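Local coordinates for protein putative alpha-galactosidase/melibiase (PDB 4OGZ) that probably hydrolyses terminal, non-reducing alpha-D-galactose residues from alpha-D-galactosides, as a glycoside hydrolase of family 27, at residues Val66-Tyr71 against Ile92-Leu97; Gly197-Glu202 against Tyr235-Arg240. All blocks are in the same frame, centred on the assembly; numbering follows the deposited sequence.

Contact 1: residues Val66-Tyr71 against Ile92-Leu97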
ATOM      1  N   VAL A  66      14.917  19.787  -8.140  1.00 25.71           N
ATOM      2  CA  VAL A  66      16.338  19.557  -7.929  1.00 28.19           C
ATOM      3  C   VAL A  66      16.790  19.833  -6.504  1.00 28.74           C
ATOM      4  O   VAL A  66      17.645  19.140  -5.976  1.00 29.65           O
ATOM      5  CB  VAL A  66      17.148  20.421  -8.901  1.00 31.77           C
ATOM      6  CG1 VAL A  66      18.638  20.273  -8.640  1.00 35.90           C
ATOM      7  CG2 VAL A  66      16.786  20.025 -10.319  1.00 31.11           C
ATOM      8  N   GLU A  67      16.206  20.829  -5.861  1.00 32.95           N
ATOM      9  CA  GLU A  67      16.700  21.252  -4.549  1.00 32.52           C
ATOM     10  C   GLU A  67      15.950  20.518  -3.434  1.00 27.88           C
ATOM     11  O   GLU A  67      14.721  20.519  -3.398  1.00 26.47           O
ATOM     12  CB  GLU A  67      16.597  22.782  -4.388  1.00 32.87           C
ATOM     13  CG  GLU A  67      17.144  23.566  -5.577  1.00 38.82           C
ATOM     14  CD  GLU A  67      16.095  23.892  -6.659  1.00 54.06           C
ATOM     15  OE1 GLU A  67      14.983  23.265  -6.688  1.00 32.59           O
ATOM     16  OE2 GLU A  67      16.398  24.782  -7.504  1.00 58.74           O
ATOM     17  N   LYS A  68      16.720  19.953  -2.505  1.00 24.12           N
ATOM     18  CA  LYS A  68      16.190  19.316  -1.314  1.00 24.66           C
ATOM     19  C   LYS A  68      15.338  20.311  -0.519  1.00 28.05           C
ATOM     20  O   LYS A  68      15.630  21.485  -0.487  1.00 22.17           O
ATOM     21  CB  LYS A  68      17.336  18.784  -0.475  1.00 26.20           C
ATOM     22  CG  LYS A  68      16.960  17.735   0.545  1.00 32.58           C
ATOM     23  CD  LYS A  68      18.162  17.217   1.342  1.00 36.69           C
ATOM     24  CE  LYS A  68      19.312  16.700   0.465  1.00 45.23           C
ATOM     25  NZ  LYS A  68      19.268  15.211   0.258  1.00 52.04           N
ATOM     26  N   GLY A  69      14.254  19.856   0.086  1.00 27.96           N
ATOM     27  CA  GLY A  69      13.391  20.781   0.798  1.00 25.01           C
ATOM     28  C   GLY A  69      11.993  20.312   1.045  1.00 23.86           C
ATOM     29  O   GLY A  69      11.555  19.302   0.497  1.00 23.47           O
ATOM     30  N   THR A  70      11.303  21.053   1.909  1.00 24.72           N
ATOM     31  CA  THR A  70       9.887  20.823   2.170  0.50 21.57           C
ATOM     32  C   THR A  70       9.091  22.000   1.637  1.00 22.50           C
ATOM     33  O   THR A  70       9.344  23.190   1.987  1.00 23.36           O
ATOM     34  CB  THR A  70       9.635  20.581   3.661  0.50 21.32           C
ATOM     35  OG1 THR A  70      10.346  19.404   4.049  0.50 19.41           O
ATOM     36  CG2 THR A  70       8.156  20.393   3.954  0.50 21.46           C
ATOM     37  N   TYR A  71       8.141  21.673   0.786  1.00 18.79           N
ATOM     38  CA  TYR A  71       7.342  22.616   0.054  1.00 21.20           C
ATOM     39  C   TYR A  71       5.848  22.417   0.284  1.00 24.01           C
ATOM     40  O   TYR A  71       5.329  21.321   0.128  1.00 29.49           O
ATOM     41  CB  TYR A  71       7.620  22.454  -1.412  1.00 19.54           C
ATOM     42  CG  TYR A  71       9.058  22.487  -1.772  1.00 21.36           C
ATOM     43  CD1 TYR A  71       9.705  23.702  -2.026  1.00 23.43           C
ATOM     44  CD2 TYR A  71       9.786  21.324  -1.927  1.00 21.73           C
ATOM     45  CE1 TYR A  71      11.037  23.741  -2.395  1.00 23.62           C
ATOM     46  CE2 TYR A  71      11.114  21.355  -2.315  1.00 23.09           C
ATOM     47  CZ  TYR A  71      11.741  22.571  -2.541  1.00 22.57           C
ATOM     48  OH  TYR A  71      13.071  22.601  -2.909  1.00 22.24           O
ATOM     49  N   ILE A  92      11.127  16.862  -0.610  1.00 20.16           N
ATOM     50  CA  ILE A  92      12.125  16.468  -1.566  1.00 20.53           C
ATOM     51  C   ILE A  92      13.311  16.220  -0.706  1.00 22.00           C
ATOM     52  O   ILE A  92      13.882  17.170  -0.137  1.00 19.49           O
ATOM     53  CB  ILE A  92      12.409  17.553  -2.630  1.00 21.10           C
ATOM     54  CG1 ILE A  92      11.163  17.826  -3.463  1.00 19.92           C
ATOM     55  CG2 ILE A  92      13.571  17.130  -3.550  1.00 21.04           C
ATOM     56  CD1 ILE A  92      10.595  16.585  -4.168  1.00 18.84           C
ATOM     57  N   GLY A  93      13.672  14.953  -0.572  1.00 19.88           N
ATOM     58  CA  GLY A  93      14.586  14.544   0.478  1.00 27.38           C
ATOM     59  C   GLY A  93      15.109  13.134   0.349  1.00 23.39           C
ATOM     60  O   GLY A  93      15.089  12.529  -0.720  1.00 27.11           O
ATOM     61  N   ASP A  94      15.551  12.607   1.477  1.00 21.36           N
ATOM     62  CA  ASP A  94      16.107  11.262   1.536  1.00 27.78           C
ATOM     63  C   ASP A  94      15.058  10.164   1.713  1.00 23.31           C
ATOM     64  O   ASP A  94      15.435   9.026   1.835  1.00 27.29           O
ATOM     65  CB  ASP A  94      17.109  11.208   2.690  1.00 32.63           C
ATOM     66  CG  ASP A  94      18.193  12.251   2.520  1.00 46.21           C
ATOM     67  OD1 ASP A  94      18.614  12.459   1.341  1.00 47.98           O
ATOM     68  OD2 ASP A  94      18.554  12.901   3.531  1.00 52.05           O
ATOM     69  N   GLU A  95      13.768  10.510   1.710  1.00 24.38           N
ATOM     70  CA  GLU A  95      12.710   9.550   2.051  1.00 24.99           C
ATOM     71  C   GLU A  95      11.683   9.299   0.936  1.00 17.95           C
ATOM     72  O   GLU A  95      11.183  10.207   0.289  1.00 17.23           O
ATOM     73  CB  GLU A  95      11.976  10.047   3.307  1.00 33.59           C
ATOM     74  CG  GLU A  95      12.841  10.253   4.563  1.00 38.82           C
ATOM     75  CD  GLU A  95      13.418   8.958   5.129  1.00 47.68           C
ATOM     76  OE1 GLU A  95      12.974   7.847   4.729  1.00 40.01           O
ATOM     77  OE2 GLU A  95      14.326   9.049   5.986  1.00 37.94           O
ATOM     78  N   LEU A  96      11.311   8.052   0.745  1.00 19.78           N
ATOM     79  CA  LEU A  96      10.135   7.753  -0.059  1.00 15.12           C
ATOM     80  C   LEU A  96       9.028   7.172   0.840  1.00 13.52           C
ATOM     81  O   LEU A  96       9.278   6.697   1.943  1.00 13.12           O
ATOM     82  CB  LEU A  96      10.502   6.808  -1.184  1.00 15.85           C
ATOM     83  CG  LEU A  96      11.642   7.183  -2.110  1.00 16.99           C
ATOM     84  CD1 LEU A  96      11.785   6.121  -3.175  1.00 17.43           C
ATOM     85  CD2 LEU A  96      11.469   8.576  -2.755  1.00 17.30           C
ATOM     86  N   LEU A  97       7.796   7.182   0.345  1.00 17.09           N
ATOM     87  CA  LEU A  97       6.657   6.594   1.049  1.00 17.05           C
ATOM     88  C   LEU A  97       6.438   7.210   2.432  1.00 15.28           C
ATOM     89  O   LEU A  97       6.468   6.519   3.459  1.00 15.56           O
ATOM     90  CB  LEU A  97       6.824   5.083   1.166  1.00 14.35           C
ATOM     91  CG  LEU A  97       7.063   4.357  -0.132  1.00 17.16           C
ATOM     92  CD1 LEU A  97       6.987   2.838   0.092  1.00 14.81           C
ATOM     93  CD2 LEU A  97       6.053   4.802  -1.184  1.00 15.29           C
TER

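Contact 2: residues Gly197-Glu202 against Tyr235-Arg240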
ATOM      1  N   GLY A 197      16.495 -14.143 -12.085  1.00 20.68           N
ATOM      2  CA  GLY A 197      16.735 -13.173 -10.995  1.00 18.78           C
ATOM      3  C   GLY A 197      17.927 -12.271 -11.235  1.00 17.30           C
ATOM      4  O   GLY A 197      18.478 -12.226 -12.329  1.00 19.19           O
ATOM      5  N   SER A 198      18.320 -11.544 -10.200  1.00 16.29           N
ATOM      6  CA  SER A 198      19.259 -10.417 -10.325  1.00 17.73           C
ATOM      7  C   SER A 198      20.602 -10.555  -9.590  1.00 18.65           C
ATOM      8  O   SER A 198      21.450  -9.677  -9.701  1.00 21.41           O
ATOM      9  CB  SER A 198      18.580  -9.141  -9.819  1.00 17.51           C
ATOM     10  OG  SER A 198      17.589  -8.649 -10.707  1.00 20.58           O
ATOM     11  N   TYR A 199      20.820 -11.624  -8.835  1.00 20.64           N
ATOM     12  CA  TYR A 199      22.060 -11.717  -8.054  1.00 23.20           C
ATOM     13  C   TYR A 199      23.302 -11.616  -8.920  1.00 22.74           C
ATOM     14  O   TYR A 199      23.448 -12.359  -9.898  1.00 20.94           O
ATOM     15  CB  TYR A 199      22.161 -13.037  -7.272  1.00 26.69           C
ATOM     16  CG  TYR A 199      23.401 -13.071  -6.443  1.00 29.90           C
ATOM     17  CD1 TYR A 199      23.518 -12.254  -5.335  1.00 33.00           C
ATOM     18  CD2 TYR A 199      24.492 -13.841  -6.810  1.00 31.95           C
ATOM     19  CE1 TYR A 199      24.677 -12.237  -4.583  1.00 35.92           C
ATOM     20  CE2 TYR A 199      25.649 -13.837  -6.065  1.00 36.11           C
ATOM     21  CZ  TYR A 199      25.732 -13.028  -4.951  1.00 37.66           C
ATOM     22  OH  TYR A 199      26.877 -13.018  -4.204  1.00 40.60           O
ATOM     23  N   GLY A 200      24.206 -10.723  -8.514  1.00 19.66           N
ATOM     24  CA  GLY A 200      25.422 -10.460  -9.243  1.00 21.07           C
ATOM     25  C   GLY A 200      25.254  -9.482 -10.397  1.00 21.08           C
ATOM     26  O   GLY A 200      26.234  -9.083 -10.977  1.00 20.42           O
ATOM     27  N   TYR A 201      24.009  -9.144 -10.772  1.00 22.48           N
ATOM     28  CA  TYR A 201      23.720  -8.221 -11.887  1.00 21.63           C
ATOM     29  C   TYR A 201      22.867  -7.062 -11.420  1.00 20.67           C
ATOM     30  O   TYR A 201      22.082  -6.504 -12.174  1.00 21.63           O
ATOM     31  CB  TYR A 201      22.977  -8.953 -13.020  1.00 21.93           C
ATOM     32  CG  TYR A 201      23.729 -10.093 -13.626  1.00 22.50           C
ATOM     33  CD1 TYR A 201      23.641 -11.377 -13.095  1.00 23.09           C
ATOM     34  CD2 TYR A 201      24.517  -9.911 -14.772  1.00 25.06           C
ATOM     35  CE1 TYR A 201      24.337 -12.443 -13.669  1.00 23.21           C
ATOM     36  CE2 TYR A 201      25.199 -10.979 -15.349  1.00 25.78           C
ATOM     37  CZ  TYR A 201      25.102 -12.230 -14.784  1.00 25.15           C
ATOM     38  OH  TYR A 201      25.772 -13.280 -15.351  1.00 34.02           O
ATOM     39  N   GLU A 202      23.010  -6.691 -10.164  1.00 21.38           N
ATOM     40  CA  GLU A 202      22.116  -5.713  -9.591  1.00 18.58           C
ATOM     41  C   GLU A 202      22.209  -4.368 -10.305  1.00 19.82           C
ATOM     42  O   GLU A 202      21.195  -3.670 -10.468  1.00 15.81           O
ATOM     43  CB  GLU A 202      22.400  -5.556  -8.085  1.00 20.45           C
ATOM     44  CG  GLU A 202      22.181  -6.827  -7.259  1.00 18.83           C
ATOM     45  CD  GLU A 202      23.389  -7.745  -7.147  1.00 21.14           C
ATOM     46  OE1 GLU A 202      24.406  -7.542  -7.887  1.00 21.10           O
ATOM     47  OE2 GLU A 202      23.304  -8.719  -6.349  1.00 20.48           O
ATOM     48  N   TYR A 235      20.682  -7.614  -0.133  1.00 15.50           N
ATOM     49  CA  TYR A 235      19.727  -6.542  -0.179  1.00 14.40           C
ATOM     50  C   TYR A 235      20.473  -5.206  -0.320  1.00 15.77           C
ATOM     51  O   TYR A 235      20.077  -4.337  -1.082  1.00 15.33           O
ATOM     52  CB  TYR A 235      18.774  -6.627   1.046  1.00 13.68           C
ATOM     53  CG  TYR A 235      17.619  -7.605   0.773  1.00 13.31           C
ATOM     54  CD1 TYR A 235      16.623  -7.302  -0.135  1.00 12.70           C
ATOM     55  CD2 TYR A 235      17.601  -8.868   1.337  1.00 13.64           C
ATOM     56  CE1 TYR A 235      15.600  -8.231  -0.432  1.00 12.25           C
ATOM     57  CE2 TYR A 235      16.598  -9.779   1.055  1.00 13.87           C
ATOM     58  CZ  TYR A 235      15.604  -9.451   0.158  1.00 13.07           C
ATOM     59  OH  TYR A 235      14.586 -10.374  -0.122  1.00 13.08           O
ATOM     60  N   GLU A 236      21.586  -5.068   0.379  1.00 18.64           N
ATOM     61  CA  GLU A 236      22.363  -3.807   0.313  1.00 20.56           C
ATOM     62  C   GLU A 236      22.903  -3.551  -1.101  1.00 20.32           C
ATOM     63  O   GLU A 236      22.928  -2.415  -1.561  1.00 18.44           O
ATOM     64  CB  GLU A 236      23.489  -3.823   1.340  1.00 25.06           C
ATOM     65  CG  GLU A 236      24.184  -2.475   1.453  1.00 33.22           C
ATOM     66  CD  GLU A 236      25.454  -2.505   2.271  1.00 44.31           C
ATOM     67  OE1 GLU A 236      25.595  -3.404   3.131  1.00 55.94           O
ATOM     68  OE2 GLU A 236      26.318  -1.618   2.044  1.00 73.19           O
ATOM     69  N   LYS A 237      23.349  -4.607  -1.775  1.00 20.95           N
ATOM     70  CA  LYS A 237      23.810  -4.478  -3.156  1.00 23.43           C
ATOM     71  C   LYS A 237      22.723  -3.881  -4.023  1.00 19.71           C
ATOM     72  O   LYS A 237      22.967  -2.935  -4.780  1.00 17.20           O
ATOM     73  CB  LYS A 237      24.271  -5.833  -3.730  1.00 33.08           C
ATOM     74  CG  LYS A 237      25.781  -6.001  -3.769  1.00 44.56           C
ATOM     75  CD  LYS A 237      26.270  -7.450  -3.576  1.00 63.21           C
ATOM     76  CE  LYS A 237      25.858  -8.440  -4.672  1.00 71.64           C
ATOM     77  NZ  LYS A 237      26.737  -8.455  -5.880  1.00 77.18           N
HETATM   78  N   MSE A 238      21.519  -4.443  -3.946  1.00 18.05           N
HETATM   79  CA  MSE A 238      20.425  -3.952  -4.791  1.00 16.62           C
HETATM   80  C   MSE A 238      19.935  -2.588  -4.361  1.00 17.94           C
HETATM   81  O   MSE A 238      19.540  -1.792  -5.206  1.00 19.63           O
HETATM   82  CB  MSE A 238      19.267  -4.944  -4.780  1.00 15.80           C
HETATM   83  CG  MSE A 238      18.099  -4.515  -5.664  1.00 14.09           C
HETATM   84 SE   MSE A 238      18.635  -4.086  -7.518  0.75 14.36          SE
HETATM   85  CE  MSE A 238      18.096  -5.766  -8.376  1.00 13.60           C
ATOM     86  N   GLY A 239      19.965  -2.307  -3.056  1.00 17.51           N
ATOM     87  CA  GLY A 239      19.523  -1.024  -2.547  1.00 15.99           C
ATOM     88  C   GLY A 239      20.419   0.096  -3.027  1.00 20.05           C
ATOM     89  O   GLY A 239      19.938   1.154  -3.470  1.00 22.45           O
ATOM     90  N   ARG A 240      21.724  -0.134  -2.959  1.00 20.36           N
ATOM     91  CA  ARG A 240      22.696   0.820  -3.504  1.00 23.70           C
ATOM     92  C   ARG A 240      22.577   0.962  -5.042  1.00 20.74           C
ATOM     93  O   ARG A 240      22.669   2.077  -5.576  1.00 19.18           O
ATOM     94  CB  ARG A 240      24.130   0.437  -3.094  1.00 29.13           C
ATOM     95  CG  ARG A 240      24.478   0.821  -1.657  1.00 42.91           C
ATOM     96  CD  ARG A 240      25.926   0.621  -1.240  1.00 51.10           C
ATOM     97  NE  ARG A 240      26.307  -0.793  -1.112  1.00 65.96           N
ATOM     98  CZ  ARG A 240      26.880  -1.536  -2.070  1.00 62.23           C
ATOM     99  NH1 ARG A 240      27.167  -1.032  -3.268  1.00 54.37           N
ATOM    100  NH2 ARG A 240      27.176  -2.816  -1.829  1.00 52.35           N
TER

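Contact 1: residues Val66-Tyr71 against Ile92-Leu97
Gly69 and Ile92 form an antiparallel, hydrogen-bonded pair where strand 69-79 begins and strand 82-92 ends, closing the open end of a beta hairpin in the N-terminal Ig-like domain. Two short backbone bonds make the pair: Gly69 N gives its hydrogen to Ile92 O at 2.7 Å, and Ile92 N returns one to Gly69 O at 2.7 Å. Beyond the pair the backbones diverge, and side chains take over. Lys68 lays its side chain against the Ile92 carbonyl, with 3.2 Å from Lys68 CG to Ile92 O. With CG anti to the backbone N (chi1 -161°) and bends at chi3 and chi4, its chain runs over Gly93 and carries NZ to the carboxylate of Asp94. Lys68 NZ lies 3.0 Å from Asp94 OD1, a salt bridge whose hydrogen bond is weak; both residues are exposed, so solvent probably tempers the attraction. On the Tyr71 side, Ile92 CG1 sits at the edge of the phenol ring, near its plane, 3.7 Å from Tyr71 CE2. The CG2 branch of Ile92 goes the other way, to Glu67 O at 3.6 Å. That carbonyl also accepts a 2.7 Å bond from Tyr71 OH, which meets Glu67 O from above the carbonyl plane and ties the ring to the turn before its strand. Tyr71 continues the hairpin by backbone pairing with Ile90 and rests on Pro49 and Val65, whereas Gly93 bonds to Asn23 of strand 20-23, and Leu96 and Leu97 lead away to Val250 on barrel strand 250-254.

Contact 2: residues Gly197-Glu202 against Tyr235-Arg240
The Tyr199 ring and the Glu202 carboxylate are the flat groups that receive Lys237. Lys237 CE meets the ring obliquely, 4.0 Å from Tyr199 CE1, while Arg234, one turn earlier on helix 228-244, makes a cation-pi contact with the same tyrosine. The carboxylate is met on opposite faces, both bonds tilted out of its plane: Lys237 NZ lies over one face, 3.2 Å from Glu202 OE1 in a salt bridge, and Gly200 N over the other, donating to Glu202 OE2 at 3.1 Å. A bend at chi2 (89°) folds the glutamate back to that amide, in the type II turn of Ser198 to Tyr201, just before helix 202-211. Lys237 CE also packs close to Glu202 OE2, at 3.1 Å. Next to the salt bridge, selenomethionine Met238 runs alongside: Met238 SE lies 4.1 Å from Glu202 CB, and Met238 CE 3.7 Å from Ser198 CB. The serine hydroxyl, also beside that methyl, is hydrogen-bonded to Asp205 and Ser185, and Met238 continues onto Leu217, Tyr219 and Phe251 of the barrel strands. The salt bridge joins the turn to helix 228-244 of the TIM barrel, and the buried Glu202, with an amide on one oxygen and an ammonium on the other, would probably have its negative charge stabilised.

From the N terminus, the chain first builds the Ig-like domain, and contact 1 closes the hairpin of strands 69-79 and 82-92 just before the chain leaves for the barrel. After strand 102-105 it winds through the parallel beta/alpha units, and contact 2 then closes a loop of 32 residues holding nearly all of helix 202-211, strand 216-220 and the start of helix 228-244. The two loops follow in series, neither nesting nor crossing. The centres of contact 1 and contact 2 lie about 25 Å apart; the nearest atoms of contact 1 and contact 2 are about 10 Å apart, without touching. Strand 250-254 relates them: the chain just past contact 1 and helix 228-244 at contact 2 both reach it.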